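Local coordinates for aminotransferase (PDB 3IF2), which probably transfers amino groups between amino acids and keto acids, perhaps valine and pyruvate, using pyridoxal 5'-phosphate as its cofactor, at residues A110-N113 with N117-F120; F119-N124 with V303-P308; I175-H180 with W371-P376; F186-V191 with K361-I366. One frame throughout, in Å; residues are numbered along the deposited sequence.

From the N terminus, interaction 1 closes first, across a short connection of three residues that is already entering helix 115-125 from strand 109-112. Interaction 2 starts on that same helix, sharing F119 and F120, and closes only at 303-308, where helix 291-305 runs out near the subunit interface; N117 OD1 and N305 ND2, 3.2 Å apart, join the two contacts. Interaction 3 begins at 175-180 and ends at 371-376, and interaction 4 (186-191 with 361-366) falls wholly between these limits. Both cross interaction 2 along the chain. Interactions 3 and 4 tie together the six-stranded sheet, on the opposite side of the chain's centre, and meet through D176 and R190.

Interaction 1: residues A110-N113 with N117-F120; sequences ALTN and NAFF
The carboxamides of N113 and N117 lie side by side and point the same way, their planes only 9° apart. They are not bonded to each other: N117 OD1 turns instead to the backbone, accepting from N113 N at 3.1 Å with an N-H...O angle of 161°. The donor approaches well off the C=O direction and tilted 24° from the carbonyl plane. N113 CB comes within 3.6 Å of N117 OD1, so the oxygen meets the root of the neighbouring side chain as well as its amide nitrogen. Beyond this pair, N113 OD1 is taken by T309 N, while N117 OD1 also receives N305 ND2. Two donors thus grip one buried oxygen, which fixes the rotation of the N117 amide. That amide is put within range because CG stands anti to the backbone N. A leucine in its place would probably leave both N113 N and N305 ND2 without this acceptor. Next to the polar pair, one residue back on the strand and one on along the helix, T112 faces A118, whose CB lies 3.6 Å from T112 OG1 and 4.1 Å from T112 CG2; the hydroxyl bonds to G114 O inside the turn. This is the connection from strand 109-112 into helix 115-125, whose first residues, S115 and Q116, bind the cofactor. The strand pairs with 285-288, I287 touches both T112 and A118, and helix 291-305 packs on A110 and T112.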
loop_
_atom_site.group_PDB
_atom_site.type_symbol
_atom_site.label_atom_id
_atom_site.label_comp_id
_atom_site.label_asym_id
_atom_site.label_seq_id
_atom_site.Cartn_x
_atom_site.Cartn_y
_atom_site.Cartn_z
ATOM N N ALA A 110 -2.518 14.586 -1.363
ATOM C CA ALA A 110 -2.528 13.225 -1.870
ATOM C C ALA A 110 -2.793 12.295 -0.692
ATOM O O ALA A 110 -2.576 12.672 0.464
ATOM C CB ALA A 110 -1.206 12.880 -2.523
ATOM N N LEU A 111 -3.288 11.102 -1.004
ATOM C CA LEU A 111 -3.559 10.048 -0.039
ATOM C C LEU A 111 -2.586 8.887 -0.302
ATOM O O LEU A 111 -2.189 8.644 -1.469
ATOM C CB LEU A 111 -5.013 9.558 -0.155
ATOM C CG LEU A 111 -6.146 10.574 0.012
ATOM C CD1 LEU A 111 -7.526 9.901 -0.137
ATOM C CD2 LEU A 111 -6.046 11.241 1.334
ATOM N N THR A 112 -2.208 8.197 0.786
ATOM C CA THR A 112 -1.327 7.022 0.765
ATOM C C THR A 112 -1.962 5.908 1.619
ATOM O O THR A 112 -2.939 6.162 2.331
ATOM C CB THR A 112 0.098 7.388 1.295
ATOM O OG1 THR A 112 0.031 7.829 2.665
ATOM C CG2 THR A 112 0.722 8.493 0.455
ATOM N N ASN A 113 -1.428 4.687 1.531
ATOM C CA ASN A 113 -1.916 3.539 2.316
ATOM C C ASN A 113 -1.315 3.557 3.737
ATOM O O ASN A 113 -0.542 2.682 4.105
ATOM C CB ASN A 113 -1.629 2.203 1.598
ATOM C CG ASN A 113 -2.448 2.022 0.315
ATOM O OD1 ASN A 113 -3.544 2.575 0.165
ATOM N ND2 ASN A 113 -1.914 1.220 -0.614
ATOM N N ASN A 117 3.375 4.393 4.351
ATOM C CA ASN A 117 3.469 4.415 2.894
ATOM C C ASN A 117 3.991 5.793 2.468
ATOM O O ASN A 117 4.853 5.896 1.587
ATOM C CB ASN A 117 2.071 4.124 2.318
ATOM C CG ASN A 117 2.078 3.556 0.927
ATOM O OD1 ASN A 117 1.194 3.865 0.117
ATOM N ND2 ASN A 117 3.007 2.663 0.663
ATOM N N ALA A 118 3.503 6.849 3.123
ATOM C CA ALA A 118 3.996 8.208 2.869
ATOM C C ALA A 118 5.507 8.327 3.158
ATOM O O ALA A 118 6.224 8.923 2.364
ATOM C CB ALA A 118 3.214 9.249 3.658
ATOM N N PHE A 119 5.994 7.731 4.248
ATOM C CA PHE A 119 7.424 7.837 4.588
ATOM C C PHE A 119 8.295 7.003 3.678
ATOM O O PHE A 119 9.401 7.434 3.360
ATOM C CB PHE A 119 7.715 7.536 6.054
ATOM C CG PHE A 119 6.819 8.257 6.978
ATOM C CD1 PHE A 119 6.662 9.647 6.891
ATOM C CD2 PHE A 119 6.091 7.561 7.929
ATOM C CE1 PHE A 119 5.798 10.319 7.753
ATOM C CE2 PHE A 119 5.241 8.214 8.766
ATOM C CZ PHE A 119 5.094 9.600 8.685
ATOM N N PHE A 120 7.809 5.829 3.264
ATOM C CA PHE A 120 8.512 5.009 2.277
ATOM C C PHE A 120 8.707 5.824 0.982
ATOM O O PHE A 120 9.787 5.816 0.415
ATOM C CB PHE A 120 7.795 3.681 2.011
ATOM C CG PHE A 120 8.418 2.882 0.904
ATOM C CD1 PHE A 120 9.621 2.222 1.108
ATOM C CD2 PHE A 120 7.832 2.818 -0.351
ATOM C CE1 PHE A 120 10.236 1.491 0.077
ATOM C CE2 PHE A 120 8.432 2.089 -1.385
ATOM C CZ PHE A 120 9.632 1.418 -1.168
#

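Interaction 2: residues F119-N124 with V303-P308; sequences FFYLFN and VVNLAP
V304 and N305, toward the end of helix 291-305, receive the end of Y121, which comes at them from the opposite direction. On the helix that carries Y121, N124 folds back to give ND2 to F120 O at 2.9 Å, in the carbonyl plane and on a lone pair. V304 touches first: its CB lies 3.8 Å from Y121 OH, and its CG2, set beside the backbone N by chi1 of 178°, reaches Y121 CE1 at 4.2 Å, approaching the ring obliquely. V304 also packs on F120 of the second subunit, which places the contact at the dimer interface. N305 follows, with ND2 at the ring's edge, near its plane, and the amide turned 46° from the ring. Although N305 ND2 and Y121 OH stand 2.7 Å apart, the angle is too poor for a hydrogen bond. Both find the same acceptor instead, N301 OD1, one turn back on the helix. A phenylalanine at Y121 would probably leave N301 OD1 without its phenol partner and open a small gap against V304. At L306 the chain leaves the helix with a positive phi of 75°; L306 touches a PLP, and its side chain packs on Y155 of the second subunit. P308 then lies against N113 and N301. Chemically, then, a single asparagine oxygen gathers a phenol and an amide, so two buried polar ends from different helices are satisfied although they do not bond to each other.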
loop_
_atom_site.group_PDB
_atom_site.type_symbol
_atom_site.label_atom_id
_atom_site.label_comp_id
_atom_site.label_asym_id
_atom_site.label_seq_id
_atom_site.Cartn_x
_atom_site.Cartn_y
_atom_site.Cartn_z
ATOM N N PHE A 119 5.994 7.731 4.248
ATOM C CA PHE A 119 7.424 7.837 4.588
ATOM C C PHE A 119 8.295 7.003 3.678
ATOM O O PHE A 119 9.401 7.434 3.360
ATOM C CB PHE A 119 7.715 7.536 6.054
ATOM C CG PHE A 119 6.819 8.257 6.978
ATOM C CD1 PHE A 119 6.662 9.647 6.891
ATOM C CD2 PHE A 119 6.091 7.561 7.929
ATOM C CE1 PHE A 119 5.798 10.319 7.753
ATOM C CE2 PHE A 119 5.241 8.214 8.766
ATOM C CZ PHE A 119 5.094 9.600 8.685
ATOM N N PHE A 120 7.809 5.829 3.264
ATOM C CA PHE A 120 8.512 5.009 2.277
ATOM C C PHE A 120 8.707 5.824 0.982
ATOM O O PHE A 120 9.787 5.816 0.415
ATOM C CB PHE A 120 7.795 3.681 2.011
ATOM C CG PHE A 120 8.418 2.882 0.904
ATOM C CD1 PHE A 120 9.621 2.222 1.108
ATOM C CD2 PHE A 120 7.832 2.818 -0.351
ATOM C CE1 PHE A 120 10.236 1.491 0.077
ATOM C CE2 PHE A 120 8.432 2.089 -1.385
ATOM C CZ PHE A 120 9.632 1.418 -1.168
ATOM N N TYR A 121 7.683 6.561 0.558
ATOM C CA TYR A 121 7.821 7.422 -0.609
ATOM C C TYR A 121 8.756 8.605 -0.339
ATOM O O TYR A 121 9.776 8.738 -1.037
ATOM C CB TYR A 121 6.469 7.948 -1.141
ATOM C CG TYR A 121 5.470 6.919 -1.668
ATOM C CD1 TYR A 121 5.855 5.668 -2.158
ATOM C CD2 TYR A 121 4.121 7.263 -1.758
ATOM C CE1 TYR A 121 4.901 4.770 -2.661
ATOM C CE2 TYR A 121 3.169 6.398 -2.253
ATOM C CZ TYR A 121 3.545 5.148 -2.701
ATOM O OH TYR A 121 2.606 4.304 -3.223
ATOM N N LEU A 122 8.424 9.423 0.670
ATOM C CA LEU A 122 9.174 10.647 0.965
ATOM C C LEU A 122 10.670 10.428 1.290
ATOM O O LEU A 122 11.509 11.185 0.798
ATOM C CB LEU A 122 8.491 11.490 2.067
ATOM C CG LEU A 122 7.092 12.091 1.793
ATOM C CD1 LEU A 122 6.480 12.658 3.109
ATOM C CD2 LEU A 122 7.118 13.148 0.658
ATOM N N PHE A 123 11.007 9.397 2.068
ATOM C CA PHE A 123 12.410 9.165 2.418
ATOM C C PHE A 123 13.240 8.629 1.248
ATOM O O PHE A 123 14.430 8.928 1.158
ATOM C CB PHE A 123 12.574 8.320 3.679
ATOM C CG PHE A 123 11.975 8.929 4.945
ATOM C CD1 PHE A 123 11.610 10.283 5.065
ATOM C CD2 PHE A 123 11.885 8.141 6.080
ATOM C CE1 PHE A 123 11.090 10.776 6.269
ATOM C CE2 PHE A 123 11.410 8.643 7.264
ATOM C CZ PHE A 123 11.008 9.957 7.367
ATOM N N ASN A 124 12.616 7.862 0.362
ATOM C CA ASN A 124 13.258 7.432 -0.890
ATOM C C ASN A 124 13.206 8.512 -1.977
ATOM O O ASN A 124 14.012 8.486 -2.905
ATOM C CB ASN A 124 12.667 6.104 -1.372
ATOM C CG ASN A 124 13.183 4.938 -0.574
ATOM O OD1 ASN A 124 14.386 4.609 -0.652
ATOM N ND2 ASN A 124 12.309 4.304 0.195
ATOM N N VAL A 303 2.266 3.261 -9.710
ATOM C CA VAL A 303 3.148 2.126 -9.984
ATOM C C VAL A 303 3.118 1.092 -8.853
ATOM O O VAL A 303 2.970 -0.102 -9.105
ATOM C CB VAL A 303 4.621 2.610 -10.273
ATOM C CG1 VAL A 303 5.516 1.439 -10.596
ATOM C CG2 VAL A 303 4.652 3.603 -11.414
ATOM N N VAL A 304 3.249 1.555 -7.616
ATOM C CA VAL A 304 3.313 0.660 -6.450
ATOM C C VAL A 304 1.969 0.107 -6.023
ATOM O O VAL A 304 1.900 -1.066 -5.638
ATOM C CB VAL A 304 3.962 1.364 -5.240
ATOM C CG1 VAL A 304 3.996 0.442 -3.991
ATOM C CG2 VAL A 304 5.395 1.821 -5.609
ATOM N N ASN A 305 0.916 0.924 -6.134
ATOM C CA ASN A 305 -0.424 0.595 -5.622
ATOM C C ASN A 305 -1.613 0.631 -6.577
ATOM O O ASN A 305 -2.701 0.196 -6.189
ATOM C CB ASN A 305 -0.747 1.615 -4.505
ATOM C CG ASN A 305 0.184 1.516 -3.329
ATOM O OD1 ASN A 305 0.594 0.425 -2.949
ATOM N ND2 ASN A 305 0.477 2.651 -2.706
ATOM N N LEU A 306 -1.433 1.162 -7.787
ATOM C CA LEU A 306 -2.516 1.430 -8.762
ATOM C C LEU A 306 -3.256 2.682 -8.234
ATOM O O LEU A 306 -3.203 3.745 -8.846
ATOM C CB LEU A 306 -3.420 0.209 -9.027
ATOM C CG LEU A 306 -3.938 -0.010 -10.444
ATOM C CD1 LEU A 306 -2.740 -0.194 -11.377
ATOM C CD2 LEU A 306 -4.797 -1.253 -10.525
ATOM N N ALA A 307 -3.920 2.549 -7.099
ATOM C CA ALA A 307 -4.558 3.676 -6.397
ATOM C C ALA A 307 -4.537 3.364 -4.892
ATOM O O ALA A 307 -4.412 2.209 -4.505
ATOM C CB ALA A 307 -5.981 3.906 -6.888
ATOM N N PRO A 308 -4.580 4.385 -4.041
ATOM C CA PRO A 308 -4.591 4.050 -2.638
ATOM C C PRO A 308 -5.985 3.591 -2.208
ATOM O O PRO A 308 -6.977 3.708 -2.941
ATOM C CB PRO A 308 -4.170 5.355 -1.946
ATOM C CG PRO A 308 -4.359 6.438 -2.945
ATOM C CD PRO A 308 -4.728 5.831 -4.258
#

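Interaction 3: residues I175-H180 with W371-P376; sequences IDEVTH and WFKDLP
I175 and W371 approach from opposite directions, the branched end of the isoleucine meeting the six-membered ring of the indole. I175 CG2 lies 4.1 Å from W371 CZ3, and I175 CD1 is equally far from W371 CH2, so each methyl meets its own one of two adjacent ring carbons. CG2 comes at the ring obliquely. W371 holds its ring out toward the isoleucine because CG stands anti to the backbone N (chi1 174°). Within its own segment the indole has K373 CG 3.8 Å above one face, toward the rim, so the lysine's aliphatic part lines the ring. W371 NE1 is engaged by E413 OE1, which helps to fix the ring's rotation. Farther out, E177 and K373 cross obliquely. The glutamate is extended beyond CG and the lysine bends at its last torsion, yet E177 OE2 and K373 NZ remain 3.9 Å apart, a long salt bridge at the protein surface. K373 sits inside a type II beta turn from F372 to L375, which carries the chain away from the sheet. The contact lies away from the cofactor site and bridges two strands, 174-180 and 367-372, that are not neighbours in the six-stranded sheet: 183-190 and 357-360 run between them. Side chains therefore span the gap, over F187, which meets the W371 ring edge-to-face, and over M358, which touches E177, W371 and K373. F372 packs instead on helix 423-441.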
loop_
_atom_site.group_PDB
_atom_site.type_symbol
_atom_site.label_atom_id
_atom_site.label_comp_id
_atom_site.label_asym_id
_atom_site.label_seq_id
_atom_site.Cartn_x
_atom_site.Cartn_y
_atom_site.Cartn_z
ATOM N N ILE A 175 19.200 17.541 27.127
ATOM C CA ILE A 175 18.175 17.141 28.100
ATOM C C ILE A 175 18.087 18.212 29.186
ATOM O O ILE A 175 19.130 18.593 29.734
ATOM C CB ILE A 175 18.531 15.788 28.779
ATOM C CG1 ILE A 175 18.640 14.657 27.741
ATOM C CG2 ILE A 175 17.500 15.435 29.853
ATOM C CD1 ILE A 175 19.203 13.330 28.289
ATOM N N ASP A 176 16.877 18.741 29.432
ATOM C CA ASP A 176 16.625 19.708 30.511
ATOM C C ASP A 176 15.570 19.125 31.465
ATOM O O ASP A 176 14.585 18.516 31.001
ATOM C CB ASP A 176 16.226 21.074 29.936
ATOM C CG ASP A 176 17.422 21.824 29.330
ATOM O OD1 ASP A 176 18.483 21.927 29.999
ATOM O OD2 ASP A 176 17.300 22.325 28.190
ATOM N N GLU A 177 15.806 19.278 32.778
ATOM C CA GLU A 177 14.914 18.781 33.821
ATOM C C GLU A 177 13.778 19.784 33.981
ATOM O O GLU A 177 14.013 20.983 34.156
ATOM C CB GLU A 177 15.665 18.487 35.132
ATOM C CG GLU A 177 16.508 17.213 34.990
ATOM C CD GLU A 177 17.586 17.008 36.042
ATOM O OE1 GLU A 177 17.539 17.615 37.139
ATOM O OE2 GLU A 177 18.498 16.201 35.748
ATOM N N VAL A 178 12.554 19.272 33.864
ATOM C CA VAL A 178 11.340 20.056 33.904
ATOM C C VAL A 178 10.424 19.493 34.978
ATOM O O VAL A 178 10.730 18.464 35.595
ATOM C CB VAL A 178 10.624 20.033 32.513
ATOM C CG1 VAL A 178 11.550 20.564 31.437
ATOM C CG2 VAL A 178 10.115 18.622 32.153
ATOM N N THR A 179 9.304 20.175 35.190
ATOM C CA THR A 179 8.313 19.760 36.165
ATOM C C THR A 179 7.021 19.326 35.426
ATOM O O THR A 179 6.825 19.671 34.253
ATOM C CB THR A 179 8.098 20.903 37.178
ATOM O OG1 THR A 179 7.514 20.370 38.367
ATOM C CG2 THR A 179 7.240 22.066 36.593
ATOM N N HIS A 180 6.187 18.514 36.079
ATOM C CA HIS A 180 4.876 18.112 35.521
ATOM C C HIS A 180 3.861 17.911 36.652
ATOM O O HIS A 180 4.074 17.060 37.524
ATOM C CB HIS A 180 4.986 16.847 34.638
ATOM C CG HIS A 180 3.720 16.496 33.899
ATOM N ND1 HIS A 180 3.257 17.225 32.823
ATOM C CD2 HIS A 180 2.829 15.489 34.074
ATOM C CE1 HIS A 180 2.136 16.689 32.369
ATOM N NE2 HIS A 180 1.852 15.636 33.113
ATOM N N TRP A 371 13.021 6.731 31.771
ATOM C CA TRP A 371 14.503 6.746 31.829
ATOM C C TRP A 371 14.998 6.305 33.221
ATOM O O TRP A 371 14.806 7.011 34.201
ATOM C CB TRP A 371 15.022 8.142 31.456
ATOM C CG TRP A 371 16.520 8.379 31.591
ATOM C CD1 TRP A 371 17.529 7.450 31.477
ATOM C CD2 TRP A 371 17.169 9.644 31.742
ATOM N NE1 TRP A 371 18.762 8.051 31.623
ATOM C CE2 TRP A 371 18.574 9.399 31.774
ATOM C CE3 TRP A 371 16.709 10.965 31.869
ATOM C CZ2 TRP A 371 19.518 10.431 31.933
ATOM C CZ3 TRP A 371 17.658 12.002 32.035
ATOM C CH2 TRP A 371 19.047 11.719 32.070
ATOM N N PHE A 372 15.623 5.130 33.272
ATOM C CA PHE A 372 16.203 4.558 34.484
ATOM C C PHE A 372 17.670 4.986 34.540
ATOM O O PHE A 372 18.510 4.348 33.908
ATOM C CB PHE A 372 16.089 3.022 34.460
ATOM C CG PHE A 372 14.692 2.519 34.242
ATOM C CD1 PHE A 372 13.729 2.649 35.239
ATOM C CD2 PHE A 372 14.336 1.887 33.053
ATOM C CE1 PHE A 372 12.426 2.180 35.040
ATOM C CE2 PHE A 372 13.044 1.413 32.850
ATOM C CZ PHE A 372 12.088 1.561 33.843
ATOM N N LYS A 373 17.975 6.071 35.261
ATOM C CA LYS A 373 19.376 6.544 35.392
ATOM C C LYS A 373 20.267 5.463 36.045
ATOM O O LYS A 373 19.897 4.924 37.081
ATOM C CB LYS A 373 19.502 7.851 36.213
ATOM C CG LYS A 373 19.045 9.204 35.575
ATOM C CD LYS A 373 19.288 10.339 36.628
ATOM C CE LYS A 373 18.818 11.763 36.236
ATOM N NZ LYS A 373 19.718 12.565 35.354
ATOM N N ASP A 374 21.402 5.140 35.412
ATOM C CA ASP A 374 22.403 4.155 35.917
ATOM C C ASP A 374 21.856 2.747 36.183
ATOM O O ASP A 374 22.189 2.126 37.192
ATOM C CB ASP A 374 23.098 4.680 37.191
ATOM C CG ASP A 374 23.642 6.086 37.037
ATOM O OD1 ASP A 374 24.009 6.490 35.908
ATOM O OD2 ASP A 374 23.706 6.790 38.064
ATOM N N LEU A 375 21.033 2.247 35.263
ATOM C CA LEU A 375 20.434 0.917 35.406
ATOM C C LEU A 375 21.568 -0.111 35.251
ATOM O O LEU A 375 22.355 0.003 34.300
ATOM C CB LEU A 375 19.316 0.699 34.375
ATOM C CG LEU A 375 18.452 -0.575 34.442
ATOM C CD1 LEU A 375 17.782 -0.749 35.791
ATOM C CD2 LEU A 375 17.398 -0.588 33.315
ATOM N N PRO A 376 21.696 -1.083 36.198
ATOM C CA PRO A 376 22.808 -2.067 36.095
ATOM C C PRO A 376 22.795 -2.977 34.854
ATOM O O PRO A 376 23.833 -3.544 34.523
ATOM C CB PRO A 376 22.685 -2.900 37.378
ATOM C CG PRO A 376 21.734 -2.178 38.238
ATOM C CD PRO A 376 20.842 -1.380 37.363
#

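Interaction 4: residues F186-V191 with K361-I366; sequences FFKYRV and KPEGAI
The end of a parallel strand pair, 183-190 beside 357-360, continues here into the loop that leads to strand 367-372. K361 N donates to F187 O at 2.9 Å, nearly straight at 170°, and F187 also bonds through its backbone to I359, so this one residue is held by two partners, on either side of H360 along the neighbouring strand and the loop it runs into, as in a parallel ladder. F186 CD2 lies 4.3 Å from K361 CA, an oblique approach to the ring, whereas the lysine's long chain leads away toward H180. P362 then centres an inverse gamma turn, which brings E363 round to face K188. The two side chains cross at about a right angle. K188, with CG anti to its own backbone N (chi1 -164°), bends at its last torsion to set NZ 3.1 Å from E363 OE1, on the syn lone pair of that oxygen. Its CE lies alongside, 3.3 Å from the same E363 OE1. Neither charge relies on the other alone: K188 NZ also bonds to N221 OD1 and V222 O, and E363 OE1 accepts from V222 N. This salt bridge is buried, and its polar surroundings would tend to keep both groups ionised. Lysine, glutamate and the 221-222 loop thus form one closed polar network, joining the strand, the turn at P362 and a third part of the chain.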
loop_
_atom_site.group_PDB
_atom_site.type_symbol
_atom_site.label_atom_id
_atom_site.label_comp_id
_atom_site.label_asym_id
_atom_site.label_seq_id
_atom_site.Cartn_x
_atom_site.Cartn_y
_atom_site.Cartn_z
ATOM N N PHE A 186 10.896 14.565 36.035
ATOM C CA PHE A 186 10.555 14.678 34.614
ATOM C C PHE A 186 11.643 15.404 33.832
ATOM O O PHE A 186 12.483 16.084 34.404
ATOM C CB PHE A 186 9.215 15.401 34.382
ATOM C CG PHE A 186 8.034 14.727 35.014
ATOM C CD1 PHE A 186 7.673 15.017 36.339
ATOM C CD2 PHE A 186 7.258 13.813 34.289
ATOM C CE1 PHE A 186 6.555 14.392 36.945
ATOM C CE2 PHE A 186 6.132 13.179 34.888
ATOM C CZ PHE A 186 5.784 13.474 36.215
ATOM N N PHE A 187 11.601 15.243 32.511
ATOM C CA PHE A 187 12.565 15.865 31.600
ATOM C C PHE A 187 11.987 16.083 30.202
ATOM O O PHE A 187 10.945 15.525 29.857
ATOM C CB PHE A 187 13.856 15.041 31.541
ATOM C CG PHE A 187 13.706 13.664 30.918
ATOM C CD1 PHE A 187 13.127 12.618 31.628
ATOM C CD2 PHE A 187 14.217 13.398 29.652
ATOM C CE1 PHE A 187 13.010 11.339 31.073
ATOM C CE2 PHE A 187 14.115 12.114 29.083
ATOM C CZ PHE A 187 13.499 11.091 29.791
ATOM N N LYS A 188 12.664 16.932 29.433
ATOM C CA LYS A 188 12.273 17.261 28.074
ATOM C C LYS A 188 13.506 17.308 27.195
ATOM O O LYS A 188 14.464 18.031 27.503
ATOM C CB LYS A 188 11.584 18.640 28.024
ATOM C CG LYS A 188 10.772 18.934 26.703
ATOM C CD LYS A 188 10.562 20.440 26.443
ATOM C CE LYS A 188 9.559 20.775 25.330
ATOM N NZ LYS A 188 9.640 19.976 24.054
ATOM N N TYR A 189 13.476 16.541 26.106
ATOM C CA TYR A 189 14.522 16.571 25.090
ATOM C C TYR A 189 14.374 17.897 24.332
ATOM O O TYR A 189 13.234 18.348 24.115
ATOM C CB TYR A 189 14.386 15.408 24.089
ATOM C CG TYR A 189 14.638 14.025 24.648
ATOM C CD1 TYR A 189 15.874 13.693 25.204
ATOM C CD2 TYR A 189 13.678 13.006 24.537
ATOM C CE1 TYR A 189 16.133 12.401 25.694
ATOM C CE2 TYR A 189 13.928 11.708 25.032
ATOM C CZ TYR A 189 15.164 11.423 25.595
ATOM O OH TYR A 189 15.402 10.168 26.076
ATOM N N ARG A 190 15.515 18.501 23.965
ATOM C CA ARG A 190 15.539 19.759 23.193
ATOM C C ARG A 190 16.586 19.725 22.070
ATOM O O ARG A 190 17.625 19.081 22.186
ATOM C CB ARG A 190 15.668 21.003 24.107
ATOM C CG ARG A 190 14.319 21.363 24.800
ATOM C CD ARG A 190 14.188 22.837 25.242
ATOM N NE ARG A 190 14.886 23.166 26.487
ATOM C CZ ARG A 190 14.313 23.180 27.690
ATOM N NH1 ARG A 190 13.026 22.878 27.834
ATOM N NH2 ARG A 190 15.038 23.494 28.751
ATOM N N VAL A 191 16.277 20.420 20.972
ATOM C CA VAL A 191 17.126 20.422 19.783
ATOM C C VAL A 191 18.467 21.127 20.034
ATOM O O VAL A 191 18.500 22.267 20.508
ATOM C CB VAL A 191 16.421 21.045 18.534
ATOM C CG1 VAL A 191 17.352 21.025 17.322
ATOM C CG2 VAL A 191 15.138 20.291 18.207
ATOM N N LYS A 361 8.299 14.426 30.049
ATOM C CA LYS A 361 7.069 15.198 30.202
ATOM C C LYS A 361 6.118 14.748 29.073
ATOM O O LYS A 361 6.473 14.890 27.904
ATOM C CB LYS A 361 7.291 16.740 30.219
ATOM C CG LYS A 361 6.003 17.578 29.933
ATOM C CD LYS A 361 6.004 19.101 30.226
ATOM C CE LYS A 361 5.019 19.425 31.347
ATOM N NZ LYS A 361 4.810 20.876 31.634
ATOM N N PRO A 362 4.925 14.197 29.426
ATOM C CA PRO A 362 4.006 13.693 28.406
ATOM C C PRO A 362 3.246 14.822 27.752
ATOM O O PRO A 362 2.199 15.198 28.222
ATOM C CB PRO A 362 3.090 12.754 29.203
ATOM C CG PRO A 362 3.035 13.379 30.568
ATOM C CD PRO A 362 4.315 14.142 30.774
ATOM N N GLU A 363 3.808 15.386 26.696
ATOM C CA GLU A 363 3.180 16.503 25.957
ATOM C C GLU A 363 2.280 16.041 24.798
ATOM O O GLU A 363 1.680 16.897 24.123
ATOM C CB GLU A 363 4.256 17.443 25.380
ATOM C CG GLU A 363 5.246 17.953 26.395
ATOM C CD GLU A 363 6.192 18.989 25.836
ATOM O OE1 GLU A 363 7.044 18.663 24.977
ATOM O OE2 GLU A 363 6.100 20.145 26.286
ATOM N N GLY A 364 2.196 14.724 24.558
ATOM C CA GLY A 364 1.402 14.186 23.480
ATOM C C GLY A 364 1.643 12.731 23.133
ATOM O O GLY A 364 2.459 12.050 23.779
ATOM N N ALA A 365 0.936 12.263 22.095
ATOM C CA ALA A 365 1.002 10.873 21.646
ATOM C C ALA A 365 0.461 9.928 22.742
ATOM O O ALA A 365 -0.095 10.397 23.731
ATOM C CB ALA A 365 2.427 10.495 21.177
ATOM N N ILE A 366 0.656 8.624 22.582
ATOM C CA ILE A 366 -0.003 7.612 23.413
ATOM C C ILE A 366 0.955 6.721 24.198
ATOM O O ILE A 366 0.627 5.567 24.518
ATOM C CB ILE A 366 -0.954 6.762 22.484
ATOM C CG1 ILE A 366 -0.179 5.923 21.440
ATOM C CG2 ILE A 366 -1.947 7.704 21.749
ATOM C CD1 ILE A 366 -1.060 4.985 20.582
#